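Local atomic coordinates of uncharacterized protein (Kribbella flavida, PDB entry 4GB5), a protein that is of unknown function but belongs to the SnoaL-like family of the NTF2 clan, whose cone-shaped fold commonly encloses a pocket for small molecules. Residues A[43-48]-A[135-140]. Sequence-based numbering, arbitrary orientation. Where two conformers were deposited one is given.
Sequences IDFESV and SSVKLT
D44 and K138 run side by side at the end of a short parallel pairing, which shows how a strand can turn into a helix without losing its neighbour. The backbone sets the register: D44 N donates to V137 O (2.8 Å), and L139 N returns a straighter bond to D44 O (3.0 Å, 164° at the hydrogen). On the face shared by D44 and K138, the extended lysine chain lies along the carboxylate, CE 3.8 Å from D44 OD2, while its NZ hydrogen-bonds a triethylene glycol, probably from the crystallisation liquor. With CG anti to the backbone N (chi1 177°), D44 reaches forward with OD1 to accept from E46 N (2.9 Å), an Asx turn just ahead of helix 46-49, with F45 at the N-cap position. Where the backbones part, a water fills the gap, donating to D44 OD1 and L139 O and accepting from S47 N. At D44, a shift to alanine is likely to leave E46 N and this water without their shared acceptor, and the turn less firmly set. On the other face the F45 ring spans V137 and L139: CE1 approaches V137 CG1 (4.0 Å), and the edge at CD1 meets L139 CB (3.8 Å). L139 CD2 touches V48 CG2 (3.8 Å) and comes near F45 CD1 as well, so the leucine packs against both side chains. The whole is a parallel strand pair running through an Asx turn into a short helix, within the mixed, curved sheet of the NTF2-like fold.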
loop_
_atom_site.group_PDB
_atom_site.type_symbol
_atom_site.label_atom_id
_atom_site.label_comp_id
_atom_site.label_asym_id
_atom_site.label_seq_id
_atom_site.Cartn_x
_atom_site.Cartn_y
_atom_site.Cartn_z
ATOM N N ILE A 43 17.987 5.773 -14.681
ATOM C CA ILE A 43 16.621 6.200 -14.471
ATOM C C ILE A 43 15.831 6.249 -15.767
ATOM O O ILE A 43 16.350 6.612 -16.795
ATOM C CB ILE A 43 16.559 7.579 -13.805
ATOM C CG1 ILE A 43 17.366 8.572 -14.596
ATOM C CG2 ILE A 43 17.103 7.514 -12.393
ATOM C CD1 ILE A 43 17.186 10.016 -14.124
ATOM N N ASP A 44 14.570 5.842 -15.697
ATOM C CA ASP A 44 13.683 5.891 -16.826
ATOM C C ASP A 44 12.301 6.273 -16.346
ATOM O O ASP A 44 11.534 5.439 -15.782
ATOM C CB ASP A 44 13.662 4.535 -17.525
ATOM C CG ASP A 44 12.681 4.485 -18.697
ATOM O OD1 ASP A 44 11.881 5.435 -18.877
ATOM O OD2 ASP A 44 12.685 3.446 -19.415
ATOM N N PHE A 45 11.960 7.537 -16.555
ATOM C CA PHE A 45 10.637 8.049 -16.224
ATOM C C PHE A 45 9.930 8.449 -17.509
ATOM O O PHE A 45 9.006 9.248 -17.527
ATOM C CB PHE A 45 10.767 9.259 -15.277
ATOM C CG PHE A 45 11.469 8.920 -13.980
ATOM C CD1 PHE A 45 10.877 8.075 -13.057
ATOM C CD2 PHE A 45 12.723 9.445 -13.682
ATOM C CE1 PHE A 45 11.524 7.740 -11.861
ATOM C CE2 PHE A 45 13.378 9.101 -12.489
ATOM C CZ PHE A 45 12.778 8.254 -11.587
ATOM N N GLU A 46 10.384 7.892 -18.616
ATOM C CA GLU A 46 9.900 8.313 -19.940
ATOM C C GLU A 46 8.384 8.243 -20.103
ATOM O O GLU A 46 7.778 9.116 -20.725
ATOM C CB GLU A 46 10.577 7.489 -21.031
ATOM C CG GLU A 46 10.282 8.026 -22.422
ATOM C CD GLU A 46 11.109 7.347 -23.505
ATOM O OE1 GLU A 46 11.636 6.233 -23.277
ATOM O OE2 GLU A 46 11.226 7.940 -24.604
ATOM N N SER A 47 7.787 7.203 -19.522
ATOM C CA SER A 47 6.331 6.996 -19.519
ATOM C C SER A 47 5.548 8.176 -18.919
ATOM O O SER A 47 4.362 8.365 -19.210
ATOM C CB SER A 47 5.990 5.697 -18.788
ATOM O OG SER A 47 4.586 5.537 -18.633
ATOM N N VAL A 48 6.224 8.974 -18.103
ATOM C CA VAL A 48 5.636 10.162 -17.514
ATOM C C VAL A 48 6.222 11.436 -18.091
ATOM O O VAL A 48 5.491 12.401 -18.355
ATOM C CB VAL A 48 5.856 10.208 -16.020
ATOM C CG1 VAL A 48 5.386 11.554 -15.491
ATOM C CG2 VAL A 48 5.112 9.094 -15.365
ATOM N N SER A 135 19.820 0.101 -8.472
ATOM C CA SER A 135 20.725 0.539 -9.539
ATOM C C SER A 135 20.009 1.020 -10.790
ATOM O O SER A 135 20.599 1.716 -11.598
ATOM C CB SER A 135 21.666 -0.604 -9.934
ATOM O OG SER A 135 20.896 -1.760 -10.248
ATOM N N SER A 136 18.750 0.641 -10.960
ATOM C CA SER A 136 17.956 1.118 -12.057
ATOM C C SER A 136 16.517 1.295 -11.601
ATOM O O SER A 136 15.937 0.398 -10.970
ATOM C CB SER A 136 18.006 0.110 -13.215
ATOM O OG SER A 136 17.134 0.486 -14.247
ATOM N N VAL A 137 15.921 2.444 -11.918
ATOM C CA VAL A 137 14.522 2.722 -11.613
ATOM C C VAL A 137 13.790 2.991 -12.917
ATOM O O VAL A 137 14.250 3.830 -13.727
ATOM C CB VAL A 137 14.387 3.965 -10.716
ATOM C CG1 VAL A 137 12.933 4.312 -10.418
ATOM C CG2 VAL A 137 15.147 3.761 -9.432
ATOM N N LYS A 138 12.697 2.293 -13.130
ATOM C CA LYS A 138 11.873 2.527 -14.296
ATOM C C LYS A 138 10.419 2.590 -13.873
ATOM O O LYS A 138 9.896 1.646 -13.278
ATOM C CB LYS A 138 12.046 1.447 -15.328
ATOM C CG LYS A 138 11.110 1.588 -16.510
ATOM C CD LYS A 138 11.364 0.485 -17.515
ATOM C CE LYS A 138 10.430 0.524 -18.721
ATOM N NZ LYS A 138 10.727 -0.650 -19.638
ATOM N N LEU A 139 9.761 3.706 -14.181
ATOM C CA LEU A 139 8.412 3.917 -13.832
ATOM C C LEU A 139 7.581 3.873 -15.100
ATOM O O LEU A 139 7.839 4.643 -16.000
ATOM C CB LEU A 139 8.278 5.285 -13.188
ATOM C CG LEU A 139 6.872 5.830 -12.986
ATOM C CD1 LEU A 139 6.140 4.923 -12.022
ATOM C CD2 LEU A 139 6.867 7.301 -12.516
ATOM N N THR A 140 6.583 3.002 -15.132
ATOM C CA THR A 140 5.601 2.901 -16.222
ATOM C C THR A 140 4.231 3.314 -15.659
ATOM O O THR A 140 3.684 2.645 -14.785
ATOM C CB THR A 140 5.563 1.470 -16.765
ATOM O OG1 THR A 140 6.837 1.087 -17.302
ATOM C CG2 THR A 140 4.539 1.369 -17.912
HETATM O O HOH W 1 9.205 4.927 -18.416
#